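Local coordinates for tail fiber protein (Acinetobacter phage AM24, PDB 5W5P) that probably binds and cleaves the capsular polysaccharide of Acinetobacter baumannii, serving as the trimeric tailspike of the phage, at residues 149-154 with 180-185; 156-161 with 198-203; 223-228 with 245-250; 252-257 with 275-280; 259-264 with 281-286. All coordinates share one frame; numbering follows the deposited sequence.

Contact 1: 149-154 with 180-185; sequences TPVGLP and GIFTSK
Val151 and Ile181 start a run of four backbone hydrogen bonds between 149-154 and 180-185, with Val151 N only 2.6 Å from Ile181 O and almost straight. The return bond from Thr183 N to Val151 O measures 2.9 Å. Leu153 then repeats the pattern two residues on, its N giving to Thr183 O at 2.8 Å and its O accepting from Lys185 N at 2.8 Å. CA-H groups add weaker contacts, such as Phe182 CA to Val151 O at 3.4 Å. One strand thus bonds through alternate residues (Val151, Leu153) to the strand beside it, the mark of parallel strands, and here residues 151-153 and 182-184 belong to successive turns of the parallel beta-helix that forms the tailspike body. Glycine suits position 152, where a beta carbon would collide with Lys185 CA; Gly152 CA comes within 3.4 Å of Lys185 N. Gly180 has backbone angles (134°/116°) that a side chain would hardly tolerate. The apolar contacts lie beside these bonds. Val151 has CG1 anti to the backbone N (chi1 164°), which sets it alongside the Phe182 ring, 4.1 Å from CE1; branched and aromatic residues fill this face, which helix 122-132 covers at Val151 and Ile166 and Ile204 cover at Phe182. Elsewhere Pro150 CB rests on Thr183 CG2 at 4.0 Å. Polar ends turn to other partners: Ser184 OG bonds Leu197 O, and Thr149 OG1 bonds Asp120.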
# COMPACT_ATOMS: atom_id res chain seq x y z
N THR A 149 -26.54 -9.24 24.86
CA THR A 149 -26.38 -10.68 24.83
C THR A 149 -25.73 -11.04 23.49
O THR A 149 -26.17 -10.54 22.44
CB THR A 149 -27.72 -11.40 24.98
OG1 THR A 149 -28.39 -10.90 26.15
CG2 THR A 149 -27.53 -12.91 25.11
N PRO A 150 -24.69 -11.87 23.48
CA PRO A 150 -24.06 -12.23 22.21
C PRO A 150 -25.06 -12.88 21.27
O PRO A 150 -25.87 -13.72 21.67
CB PRO A 150 -22.95 -13.20 22.63
CG PRO A 150 -22.65 -12.84 24.05
CD PRO A 150 -23.96 -12.43 24.64
N VAL A 151 -25.02 -12.44 20.01
CA VAL A 151 -25.82 -13.02 18.94
C VAL A 151 -24.90 -13.88 18.09
O VAL A 151 -23.82 -13.44 17.69
CB VAL A 151 -26.50 -11.93 18.10
CG1 VAL A 151 -27.00 -12.50 16.77
CG2 VAL A 151 -27.65 -11.31 18.87
N GLY A 152 -25.31 -15.12 17.84
CA GLY A 152 -24.48 -16.07 17.12
C GLY A 152 -24.89 -16.16 15.66
O GLY A 152 -26.07 -16.32 15.35
N LEU A 153 -23.87 -16.06 14.76
CA LEU A 153 -23.99 -16.21 13.32
C LEU A 153 -23.90 -17.69 12.93
O LEU A 153 -23.18 -18.46 13.57
CB LEU A 153 -22.89 -15.42 12.61
CG LEU A 153 -23.04 -13.90 12.64
CD1 LEU A 153 -21.85 -13.25 11.99
CD2 LEU A 153 -24.32 -13.48 11.94
N PRO A 154 -24.63 -18.09 11.89
CA PRO A 154 -24.63 -19.50 11.49
C PRO A 154 -23.25 -19.99 11.07
O PRO A 154 -22.37 -19.21 10.69
CB PRO A 154 -25.61 -19.53 10.31
CG PRO A 154 -25.64 -18.13 9.80
CD PRO A 154 -25.48 -17.27 11.01
N GLY A 180 -18.15 -9.78 23.06
CA GLY A 180 -18.55 -9.54 21.68
C GLY A 180 -20.02 -9.82 21.43
O GLY A 180 -20.46 -10.96 21.56
N ILE A 181 -20.78 -8.79 21.06
CA ILE A 181 -22.21 -8.98 20.82
C ILE A 181 -22.46 -9.86 19.61
O ILE A 181 -23.57 -10.40 19.45
CB ILE A 181 -22.96 -7.65 20.64
CG1 ILE A 181 -22.21 -6.73 19.69
CG2 ILE A 181 -23.23 -6.99 21.99
CD1 ILE A 181 -23.10 -5.72 19.01
N PHE A 182 -21.48 -10.02 18.73
CA PHE A 182 -21.58 -10.90 17.58
C PHE A 182 -20.51 -11.97 17.70
O PHE A 182 -19.33 -11.66 17.92
CB PHE A 182 -21.45 -10.12 16.27
CG PHE A 182 -22.67 -9.32 15.93
CD1 PHE A 182 -23.87 -9.95 15.64
CD2 PHE A 182 -22.63 -7.93 15.93
CE1 PHE A 182 -25.00 -9.22 15.33
CE2 PHE A 182 -23.77 -7.19 15.63
CZ PHE A 182 -24.95 -7.84 15.33
N THR A 183 -20.93 -13.23 17.57
CA THR A 183 -20.02 -14.36 17.67
C THR A 183 -20.56 -15.47 16.79
O THR A 183 -21.50 -15.26 16.01
CB THR A 183 -19.86 -14.79 19.14
OG1 THR A 183 -18.89 -15.83 19.24
CG2 THR A 183 -21.19 -15.30 19.69
N SER A 184 -19.97 -16.66 16.89
CA SER A 184 -20.49 -17.81 16.17
C SER A 184 -21.61 -18.45 16.97
O SER A 184 -21.52 -18.57 18.20
CB SER A 184 -19.38 -18.82 15.90
OG SER A 184 -18.97 -19.45 17.10
N LYS A 185 -22.67 -18.87 16.28
CA LYS A 185 -23.79 -19.52 16.96
C LYS A 185 -23.36 -20.82 17.61
O LYS A 185 -23.83 -21.15 18.71
CB LYS A 185 -24.94 -19.76 15.98
CG LYS A 185 -26.18 -20.35 16.64
CD LYS A 185 -27.28 -20.63 15.61
CE LYS A 185 -28.46 -19.70 15.79
NZ LYS A 185 -29.62 -20.35 16.46

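Contact 2: 156-161 with 198-203; sequences NSIVGD and YTAALE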
# COMPACT_ATOMS: atom_id res chain seq x y z
N ASN A 156 -20.29 -21.37 9.07
CA ASN A 156 -19.81 -21.35 7.69
C ASN A 156 -18.30 -21.42 7.75
O ASN A 156 -17.65 -20.51 8.29
CB ASN A 156 -20.28 -20.08 6.97
CG ASN A 156 -19.92 -20.07 5.50
OD1 ASN A 156 -20.47 -20.83 4.70
ND2 ASN A 156 -19.04 -19.16 5.12
N SER A 157 -17.73 -22.50 7.23
CA SER A 157 -16.29 -22.71 7.29
C SER A 157 -15.58 -21.72 6.37
O SER A 157 -16.21 -20.94 5.64
CB SER A 157 -15.96 -24.15 6.90
OG SER A 157 -16.04 -24.31 5.50
N ILE A 158 -14.25 -21.76 6.40
CA ILE A 158 -13.46 -20.90 5.52
C ILE A 158 -13.73 -21.20 4.05
O ILE A 158 -13.53 -20.32 3.20
CB ILE A 158 -11.94 -21.02 5.83
CG1 ILE A 158 -11.53 -22.50 5.93
CG2 ILE A 158 -11.58 -20.25 7.10
CD1 ILE A 158 -10.11 -22.70 6.42
N VAL A 159 -14.17 -22.41 3.72
CA VAL A 159 -14.52 -22.75 2.35
C VAL A 159 -16.03 -22.92 2.19
O VAL A 159 -16.48 -23.56 1.24
CB VAL A 159 -13.76 -24.01 1.87
CG1 VAL A 159 -12.27 -23.74 1.82
CG2 VAL A 159 -14.06 -25.21 2.77
N GLY A 160 -16.82 -22.33 3.10
CA GLY A 160 -18.26 -22.50 3.06
C GLY A 160 -18.94 -21.66 1.99
O GLY A 160 -18.35 -20.78 1.37
N ASP A 161 -20.23 -21.92 1.79
CA ASP A 161 -20.98 -21.36 0.67
C ASP A 161 -21.78 -20.12 1.05
O ASP A 161 -22.63 -19.68 0.27
CB ASP A 161 -21.90 -22.42 0.07
CG ASP A 161 -23.07 -22.78 0.97
OD1 ASP A 161 -23.04 -22.47 2.18
OD2 ASP A 161 -24.03 -23.41 0.47
N TYR A 198 -15.69 -21.77 15.14
CA TYR A 198 -15.70 -20.50 14.43
C TYR A 198 -16.77 -20.50 13.34
O TYR A 198 -17.40 -21.51 13.02
CB TYR A 198 -14.32 -20.23 13.81
CG TYR A 198 -14.08 -21.02 12.53
CD1 TYR A 198 -13.65 -22.34 12.58
CD2 TYR A 198 -14.30 -20.44 11.28
CE1 TYR A 198 -13.44 -23.06 11.43
CE2 TYR A 198 -14.09 -21.16 10.12
CZ TYR A 198 -13.66 -22.47 10.20
OH TYR A 198 -13.45 -23.19 9.04
N THR A 199 -16.95 -19.32 12.74
CA THR A 199 -17.66 -19.21 11.47
C THR A 199 -17.03 -18.05 10.72
O THR A 199 -16.49 -17.12 11.33
CB THR A 199 -19.17 -19.03 11.68
OG1 THR A 199 -19.84 -19.04 10.41
CG2 THR A 199 -19.48 -17.72 12.41
N ALA A 200 -17.06 -18.12 9.38
CA ALA A 200 -16.25 -17.24 8.55
C ALA A 200 -17.08 -16.56 7.48
O ALA A 200 -18.21 -16.96 7.19
CB ALA A 200 -15.08 -18.01 7.90
N ALA A 201 -16.48 -15.52 6.88
CA ALA A 201 -17.03 -14.69 5.81
C ALA A 201 -18.13 -13.76 6.33
O ALA A 201 -19.32 -14.08 6.24
CB ALA A 201 -17.56 -15.55 4.66
N LEU A 202 -17.73 -12.59 6.83
CA LEU A 202 -18.65 -11.64 7.43
C LEU A 202 -18.28 -10.23 7.02
O LEU A 202 -17.13 -9.82 7.16
CB LEU A 202 -18.63 -11.77 8.96
CG LEU A 202 -19.29 -10.65 9.78
CD1 LEU A 202 -20.77 -10.59 9.47
CD2 LEU A 202 -19.05 -10.86 11.26
N GLU A 203 -19.26 -9.48 6.51
CA GLU A 203 -19.14 -8.04 6.32
C GLU A 203 -19.97 -7.35 7.39
O GLU A 203 -21.16 -7.64 7.54
CB GLU A 203 -19.61 -7.63 4.92
CG GLU A 203 -19.16 -8.56 3.80
CD GLU A 203 -17.79 -8.20 3.26
OE1 GLU A 203 -16.87 -9.04 3.34
OE2 GLU A 203 -17.61 -7.06 2.77
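Asn156 meets Thr199 and Ala200 in the close-packed half, where its main chain and its side-chain amide both grip the strand. Asn156 O accepts from Ala200 N at 2.7 Å, nearly in line with the carbonyl bond, while Asn156 ND2 reaches Ala200 O at 3.1 Å, above that carbonyl's plane. With CG anti to the backbone N (chi1 -174°), the amide is carried along the strand, and its OD1 is taken by Met162 N. Asn156 N gives a weak bond to Thr199 OG1 at 2.7 Å, the same hydroxyl that bonds Pro154 O. Alanine suits position 200, since its small CB packs against Ser157 O and Ile158. The other half is looser. Ser157 to Gly160 forms a type I turn, and Ser157 OG accepts from Val159 N as an ST turn. Tyr198 reaches it: Ile158 N, lying at the ring edge near its plane, donates a hydrogen bond to Tyr198 OH at 3.1 Å, and Ile158 CG2 lies 4.0 Å from CE2. Beyond the turn Asp161 forms a salt bridge with Arg172 of a second subunit. The loop is thus held to the beta-helix mainly by amide and hydroxyl hydrogen bonds, while its far end serves the trimer interface.

Contact 3: 223-228 with 245-250; sequences GDRLYN and ATQPRR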
# COMPACT_ATOMS: atom_id res chain seq x y z
N GLY A 223 -13.53 -12.00 18.32
CA GLY A 223 -12.52 -12.52 17.42
C GLY A 223 -12.09 -13.94 17.69
O GLY A 223 -11.37 -14.52 16.88
N ASP A 224 -12.51 -14.52 18.83
CA ASP A 224 -12.26 -15.94 19.07
C ASP A 224 -13.05 -16.81 18.11
O ASP A 224 -12.62 -17.94 17.83
CB ASP A 224 -12.64 -16.31 20.51
CG ASP A 224 -11.65 -15.81 21.54
OD1 ASP A 224 -10.44 -16.07 21.39
OD2 ASP A 224 -12.10 -15.16 22.50
N ARG A 225 -14.20 -16.33 17.63
CA ARG A 225 -15.15 -17.15 16.90
C ARG A 225 -15.51 -16.63 15.51
O ARG A 225 -16.17 -17.35 14.76
CB ARG A 225 -16.46 -17.31 17.70
CG ARG A 225 -16.25 -17.69 19.15
CD ARG A 225 -15.37 -18.92 19.30
NE ARG A 225 -15.26 -19.35 20.69
CZ ARG A 225 -14.57 -20.41 21.09
NH1 ARG A 225 -13.92 -21.15 20.21
NH2 ARG A 225 -14.51 -20.72 22.38
N LEU A 226 -15.08 -15.42 15.16
CA LEU A 226 -15.40 -14.81 13.87
C LEU A 226 -14.11 -14.59 13.10
O LEU A 226 -13.29 -13.75 13.48
CB LEU A 226 -16.15 -13.49 14.08
CG LEU A 226 -17.54 -13.65 14.72
CD1 LEU A 226 -18.32 -12.33 14.75
CD2 LEU A 226 -18.33 -14.72 13.99
N TYR A 227 -13.93 -15.36 12.03
CA TYR A 227 -12.78 -15.25 11.15
C TYR A 227 -13.22 -14.71 9.80
O TYR A 227 -14.40 -14.71 9.46
CB TYR A 227 -12.09 -16.61 10.94
CG TYR A 227 -11.62 -17.30 12.20
CD1 TYR A 227 -11.41 -16.59 13.38
CD2 TYR A 227 -11.36 -18.67 12.21
CE1 TYR A 227 -10.98 -17.23 14.53
CE2 TYR A 227 -10.92 -19.32 13.36
CZ TYR A 227 -10.73 -18.59 14.51
OH TYR A 227 -10.30 -19.21 15.66
N ASN A 228 -12.24 -14.25 9.02
CA ASN A 228 -12.47 -13.70 7.69
C ASN A 228 -13.53 -12.60 7.74
O ASN A 228 -14.60 -12.69 7.15
CB ASN A 228 -12.85 -14.79 6.69
CG ASN A 228 -11.73 -15.80 6.45
OD1 ASN A 228 -10.83 -15.96 7.27
ND2 ASN A 228 -11.79 -16.49 5.32
N ALA A 245 -10.42 -11.16 21.64
CA ALA A 245 -10.28 -12.61 21.63
C ALA A 245 -9.39 -13.01 22.80
O ALA A 245 -8.22 -12.62 22.84
CB ALA A 245 -9.69 -13.10 20.31
N THR A 246 -9.95 -13.76 23.76
CA THR A 246 -9.21 -14.18 24.95
C THR A 246 -9.28 -15.68 25.22
O THR A 246 -8.90 -16.11 26.31
CB THR A 246 -9.71 -13.43 26.20
OG1 THR A 246 -10.96 -13.99 26.63
CG2 THR A 246 -9.89 -11.94 25.93
N GLN A 247 -9.77 -16.48 24.27
CA GLN A 247 -9.98 -17.90 24.55
C GLN A 247 -8.89 -18.74 23.91
O GLN A 247 -8.81 -18.80 22.67
CB GLN A 247 -11.35 -18.35 24.05
CG GLN A 247 -12.52 -17.86 24.90
CD GLN A 247 -12.43 -18.33 26.34
OE1 GLN A 247 -11.97 -19.44 26.62
NE2 GLN A 247 -12.87 -17.48 27.26
N PRO A 248 -8.03 -19.40 24.69
CA PRO A 248 -7.03 -20.29 24.09
C PRO A 248 -7.68 -21.45 23.36
O PRO A 248 -8.65 -22.04 23.84
CB PRO A 248 -6.21 -20.77 25.30
CG PRO A 248 -6.55 -19.82 26.42
CD PRO A 248 -7.95 -19.37 26.16
N ARG A 249 -7.15 -21.77 22.19
CA ARG A 249 -7.68 -22.86 21.39
C ARG A 249 -6.63 -23.26 20.36
O ARG A 249 -5.72 -22.50 20.04
CB ARG A 249 -8.99 -22.47 20.70
CG ARG A 249 -8.82 -21.40 19.65
CD ARG A 249 -10.11 -20.63 19.45
NE ARG A 249 -9.96 -19.59 18.45
CZ ARG A 249 -9.57 -18.35 18.71
NH1 ARG A 249 -9.30 -17.98 19.95
NH2 ARG A 249 -9.46 -17.48 17.71
N ARG A 250 -6.79 -24.48 19.84
CA ARG A 250 -5.90 -25.06 18.82
C ARG A 250 -4.48 -25.06 19.37
O ARG A 250 -4.27 -25.56 20.48
CB ARG A 250 -6.10 -24.31 17.51
CG ARG A 250 -7.40 -24.65 16.82
CD ARG A 250 -7.14 -25.36 15.51
NE ARG A 250 -6.95 -24.42 14.41
CZ ARG A 250 -5.87 -24.38 13.64
NH1 ARG A 250 -4.88 -25.25 13.84
NH2 ARG A 250 -5.78 -23.49 12.67
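Arg249 and Tyr227 approach from opposite directions, with guanidinium and phenol ring nearly coplanar (27° between their planes). Arg249 NE and NH2 both point side-on at Tyr227 OH, each 2.8 Å away, and the oxygen lies in the guanidinium plane. Arginine suits this grip, a flat guanidinium at the end of a long chain extended from CG to NE. Asp224 meets the same group differently. Its carboxylate stands almost perpendicular to the guanidinium, 87° between planes, and OD1 forms a salt bridge with Arg249 NH1 at 2.6 Å. The carbonyl O of Asp224 lies over one face of the guanidinium, toward its rim. The carboxylate also binds the loop backbone: OD2 accepts from Thr246 N at 2.9 Å on its syn side, and OD1 takes Gln247 N at 3.0 Å from above its plane. Arg249 NH1 gives to Gln247 O at 2.9 Å, bracing the loop from within. Arg225 and Arg249 run past each other in opposite directions, and Arg225 NH1 sits 3.9 Å from the CD of Arg249; Glu191 O and Ser193 O hold the Arg225 guanidinium. Ala245 is small enough for its CB to lie 3.2 Å from Asp224 OD1. The contact joins the loop beyond strand 241-244 to the preceding turn of the beta-helix. Asp196 is the second-shell partner of Tyr227 OH; Arg249 NH2 also bonds Tyr256 O, and the guanidinium forms a cation-pi pair with that tyrosine. One salt-bridged aspartate, a phenol oxygen and backbone carbonyls around a buried arginine probably stabilise its charge and leave it little freedom to rotate.

Contact 4: 252-257 with 275-280; sequences ETTGYV and DSKRGF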
# COMPACT_ATOMS: atom_id res chain seq x y z
N GLU A 252 -2.67 -22.53 20.33
CA GLU A 252 -2.37 -21.27 21.00
C GLU A 252 -2.74 -21.35 22.47
O GLU A 252 -3.77 -21.92 22.84
CB GLU A 252 -3.12 -20.11 20.33
CG GLU A 252 -2.85 -19.99 18.85
CD GLU A 252 -1.37 -19.89 18.52
OE1 GLU A 252 -0.62 -19.24 19.28
OE2 GLU A 252 -0.97 -20.46 17.48
N THR A 253 -1.89 -20.76 23.31
CA THR A 253 -2.12 -20.70 24.75
C THR A 253 -2.83 -19.43 25.18
O THR A 253 -3.11 -19.26 26.37
CB THR A 253 -0.79 -20.82 25.50
OG1 THR A 253 0.16 -19.89 24.95
CG2 THR A 253 -0.23 -22.23 25.36
N THR A 254 -3.11 -18.53 24.24
CA THR A 254 -3.94 -17.35 24.47
C THR A 254 -4.98 -17.28 23.36
O THR A 254 -4.94 -18.04 22.39
CB THR A 254 -3.11 -16.06 24.50
OG1 THR A 254 -2.64 -15.76 23.18
CG2 THR A 254 -1.93 -16.19 25.44
N GLY A 255 -5.91 -16.34 23.50
CA GLY A 255 -6.80 -16.03 22.40
C GLY A 255 -6.04 -15.43 21.23
O GLY A 255 -4.92 -14.96 21.35
N TYR A 256 -6.68 -15.44 20.07
CA TYR A 256 -6.08 -14.85 18.89
C TYR A 256 -7.16 -14.43 17.91
O TYR A 256 -8.29 -14.91 17.95
CB TYR A 256 -5.09 -15.81 18.22
CG TYR A 256 -5.69 -17.10 17.72
CD1 TYR A 256 -5.79 -18.20 18.56
CD2 TYR A 256 -6.12 -17.23 16.41
CE1 TYR A 256 -6.33 -19.40 18.11
CE2 TYR A 256 -6.66 -18.41 15.95
CZ TYR A 256 -6.76 -19.49 16.80
OH TYR A 256 -7.29 -20.68 16.34
N VAL A 257 -6.78 -13.52 17.02
CA VAL A 257 -7.63 -13.09 15.92
C VAL A 257 -7.04 -13.65 14.63
O VAL A 257 -5.83 -13.87 14.52
CB VAL A 257 -7.75 -11.55 15.85
CG1 VAL A 257 -8.31 -11.00 17.17
CG2 VAL A 257 -6.42 -10.91 15.53
N ASP A 275 -8.13 -6.18 20.75
CA ASP A 275 -7.70 -6.51 22.10
C ASP A 275 -7.48 -8.02 22.19
O ASP A 275 -8.44 -8.77 22.37
CB ASP A 275 -8.73 -6.03 23.12
CG ASP A 275 -8.28 -6.25 24.55
OD1 ASP A 275 -9.16 -6.40 25.43
OD2 ASP A 275 -7.06 -6.27 24.79
N SER A 276 -6.23 -8.46 22.06
CA SER A 276 -5.91 -9.88 22.14
C SER A 276 -4.42 -10.03 22.44
O SER A 276 -3.76 -9.07 22.86
CB SER A 276 -6.34 -10.60 20.85
OG SER A 276 -6.23 -12.00 21.01
N LYS A 277 -3.88 -11.23 22.21
CA LYS A 277 -2.47 -11.51 22.43
C LYS A 277 -1.78 -12.12 21.22
O LYS A 277 -0.56 -12.26 21.23
CB LYS A 277 -2.29 -12.45 23.63
CG LYS A 277 -2.77 -11.88 24.95
CD LYS A 277 -1.92 -10.68 25.36
CE LYS A 277 -2.16 -10.27 26.80
NZ LYS A 277 -1.15 -9.27 27.24
N ARG A 278 -2.52 -12.47 20.17
CA ARG A 278 -1.97 -13.17 19.02
C ARG A 278 -2.83 -12.85 17.81
O ARG A 278 -4.04 -12.60 17.95
CB ARG A 278 -1.89 -14.68 19.29
CG ARG A 278 -1.31 -15.50 18.16
CD ARG A 278 0.04 -16.08 18.55
NE ARG A 278 0.56 -17.06 17.59
CZ ARG A 278 0.95 -16.79 16.35
NH1 ARG A 278 1.41 -17.77 15.58
NH2 ARG A 278 0.90 -15.55 15.88
N GLY A 279 -2.22 -12.83 16.64
CA GLY A 279 -2.93 -12.46 15.43
C GLY A 279 -2.39 -13.17 14.21
O GLY A 279 -1.21 -13.53 14.15
N PHE A 280 -3.27 -13.39 13.24
CA PHE A 280 -2.91 -13.94 11.94
C PHE A 280 -3.59 -13.09 10.87
O PHE A 280 -4.81 -12.92 10.91
CB PHE A 280 -3.35 -15.40 11.78
CG PHE A 280 -2.78 -16.34 12.81
CD1 PHE A 280 -3.41 -16.51 14.04
CD2 PHE A 280 -1.63 -17.07 12.54
CE1 PHE A 280 -2.89 -17.38 14.99
CE2 PHE A 280 -1.11 -17.95 13.48
CZ PHE A 280 -1.74 -18.10 14.71
O HOH W 1 1.18 -20.62 16.39
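Val257 O is met by three groups of residues 279-280: Phe280 N gives a hydrogen bond at 2.9 Å, Gly279 CA lies 3.4 Å away in a CA-H...O contact, and the edge of the Phe280 ring comes close. In return Arg278 O accepts from Val257 N at 3.0 Å. These two bonds set Val257 and Gly279 side by side as a parallel bridge, where consecutive turns of the beta-helix run together before the chain corners at Phe280. Glycine at 279 lets the chain pass close beside Val257, whose CG2 sits 3.8 Å from Gly279 CA. The aromatic pair is an offset edge-to-face stack: the edge of Phe280 faces the Tyr256 ring, with centroids 5.4 Å apart and planes at 80°. Phe280 CZ lies over the rim of one face of the Arg278 guanidinium. Glu252 crosses Arg278 at about a right angle, and its OE1 pairs with Arg278 NE at 3.0 Å in a salt bridge; the nitrogen stands well above the carboxylate plane. With CG anti to its backbone N (chi1 -179°) and a bend at chi2, Arg278 brings NE to Glu252, while NH2 and NH1 reach Ala305 O and Asn307. At the solvent-facing end, Thr254 OG1 donates to Gly255 O and rests 3.4 Å from Lys277 CB. Tyr337 of a second subunit packs on Phe280.

Contact 5: 259-264 with 281-286; sequences SVTIEE and NVTVSR
Glu263 OE1 forms a salt bridge with Arg286 NE at 2.8 Å, met on its anti side, and a weaker bond with NH2 at 3.1 Å. The Glu263 chain is extended, CG anti to the backbone N (chi1 -166°), and carries its carboxylate alongside the guanidinium, whose face rests on Ser285 CB. At the other end Asn281 ND2 gives a nearly straight bond to Ser259 OG at 3.0 Å. Between them the backbones bond: Ile262 N to Thr283 O is 2.7 Å, and Ser285 N reaches Ile262 O at 3.0 Å. The strands are parallel to within 1° and lie in exact register, as stacked turns of a parallel beta-helix do. The corner residues Ser259 and Asn281 share left-handed backbone angles, and so do Glu264 and Arg286 further on. A water joins Thr261 OG1, Thr283 OG1 and Asn281 O, the threonine side chains running side by side. Apolar packing occupies the other face, where branched Ile262 and Val284, with Ile262 CB 4.3 Å from Val284 CG2, pack against Ile274 across the beta-helix interior. On the threonine face Thr261 packs on Phe288 of a second subunit; beyond the strand Glu264 OE1 forms a salt bridge with Lys232 of a third.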
# COMPACT_ATOMS: atom_id res chain seq x y z
N SER A 259 -7.47 -13.31 10.32
CA SER A 259 -8.02 -12.73 9.09
C SER A 259 -9.13 -11.73 9.40
O SER A 259 -10.30 -11.94 9.10
CB SER A 259 -8.51 -13.82 8.14
OG SER A 259 -7.44 -14.60 7.63
N VAL A 260 -8.72 -10.62 10.01
CA VAL A 260 -9.60 -9.51 10.33
C VAL A 260 -9.08 -8.28 9.61
O VAL A 260 -7.90 -7.92 9.77
CB VAL A 260 -9.70 -9.27 11.85
CG1 VAL A 260 -10.48 -7.98 12.15
CG2 VAL A 260 -10.35 -10.46 12.54
N THR A 261 -9.94 -7.64 8.82
CA THR A 261 -9.60 -6.43 8.08
C THR A 261 -10.50 -5.30 8.58
O THR A 261 -11.72 -5.37 8.43
CB THR A 261 -9.78 -6.62 6.58
OG1 THR A 261 -8.85 -7.60 6.10
CG2 THR A 261 -9.55 -5.31 5.83
N ILE A 262 -9.89 -4.28 9.18
CA ILE A 262 -10.60 -3.13 9.72
C ILE A 262 -10.19 -1.92 8.89
O ILE A 262 -9.07 -1.41 9.04
CB ILE A 262 -10.29 -2.93 11.21
CG1 ILE A 262 -10.64 -4.19 11.99
CG2 ILE A 262 -11.01 -1.71 11.75
CD1 ILE A 262 -10.36 -4.10 13.47
N GLU A 263 -11.09 -1.46 8.02
CA GLU A 263 -10.74 -0.50 6.98
C GLU A 263 -11.88 0.48 6.75
O GLU A 263 -13.05 0.08 6.73
CB GLU A 263 -10.38 -1.22 5.67
CG GLU A 263 -9.69 -0.35 4.63
CD GLU A 263 -9.29 -1.13 3.39
OE1 GLU A 263 -8.52 -0.58 2.57
OE2 GLU A 263 -9.74 -2.28 3.23
N GLU A 264 -11.54 1.76 6.59
CA GLU A 264 -12.48 2.81 6.19
C GLU A 264 -13.62 2.98 7.20
O GLU A 264 -14.80 3.06 6.84
CB GLU A 264 -13.03 2.55 4.78
CG GLU A 264 -12.13 3.08 3.67
CD GLU A 264 -11.86 2.05 2.58
OE1 GLU A 264 -12.80 1.30 2.22
OE2 GLU A 264 -10.70 1.98 2.09
N ASN A 281 -2.81 -12.55 9.94
CA ASN A 281 -3.33 -11.87 8.76
C ASN A 281 -4.29 -10.74 9.16
O ASN A 281 -5.49 -10.78 8.91
CB ASN A 281 -4.00 -12.88 7.82
CG ASN A 281 -4.54 -12.23 6.57
OD1 ASN A 281 -3.87 -11.43 5.92
ND2 ASN A 281 -5.78 -12.57 6.22
N VAL A 282 -3.71 -9.74 9.79
CA VAL A 282 -4.45 -8.64 10.41
C VAL A 282 -4.23 -7.39 9.56
O VAL A 282 -3.10 -7.11 9.14
CB VAL A 282 -4.00 -8.42 11.87
CG1 VAL A 282 -4.57 -7.11 12.42
CG2 VAL A 282 -4.38 -9.62 12.72
N THR A 283 -5.31 -6.66 9.30
CA THR A 283 -5.25 -5.43 8.53
C THR A 283 -6.02 -4.34 9.26
O THR A 283 -7.19 -4.55 9.61
CB THR A 283 -5.82 -5.61 7.11
OG1 THR A 283 -5.23 -6.77 6.50
CG2 THR A 283 -5.52 -4.39 6.26
N VAL A 284 -5.37 -3.21 9.50
CA VAL A 284 -6.04 -2.05 10.09
C VAL A 284 -5.58 -0.81 9.33
O VAL A 284 -4.58 -0.19 9.70
CB VAL A 284 -5.76 -1.94 11.60
CG1 VAL A 284 -6.47 -0.73 12.17
CG2 VAL A 284 -6.18 -3.21 12.34
N SER A 285 -6.31 -0.44 8.27
CA SER A 285 -5.86 0.58 7.34
C SER A 285 -6.96 1.59 7.03
O SER A 285 -8.14 1.24 6.97
CB SER A 285 -5.38 -0.06 6.03
OG SER A 285 -4.28 -0.92 6.24
N ARG A 286 -6.54 2.84 6.84
CA ARG A 286 -7.39 3.91 6.30
C ARG A 286 -8.63 4.14 7.17
O ARG A 286 -9.75 4.26 6.67
CB ARG A 286 -7.78 3.61 4.84
CG ARG A 286 -6.60 3.65 3.86
CD ARG A 286 -6.90 2.90 2.57
NE ARG A 286 -6.67 1.46 2.68
CZ ARG A 286 -5.50 0.86 2.46
NH1 ARG A 286 -4.44 1.58 2.11
NH2 ARG A 286 -5.38 -0.45 2.60
O HOH W 2 -6.53 -9.02 6.80

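In the fold
From the N terminus, contact 1 closes a loop of 25 residues by pairing strand 151-153 with strand 182-184. Contact 2 opens just after 149-154, before contact 1 has closed, and closes later at 198-203, so the two cross; it ties the loop before strand 164-169 to strand 199-204. Contact 3 follows in series; its first segment lies beside strand 199-204, so Thr199 and Arg225 link it with contact 2. Contact 4 opens two residues beyond contact 3 and touches it through Arg249 and Tyr256. Contact 5 crosses contact 4, its segments alternating with the other's along the chain; both use strand 279-285. The five follow successive beta-helix turns, contacts 2 to 5 reaching the trimer interface.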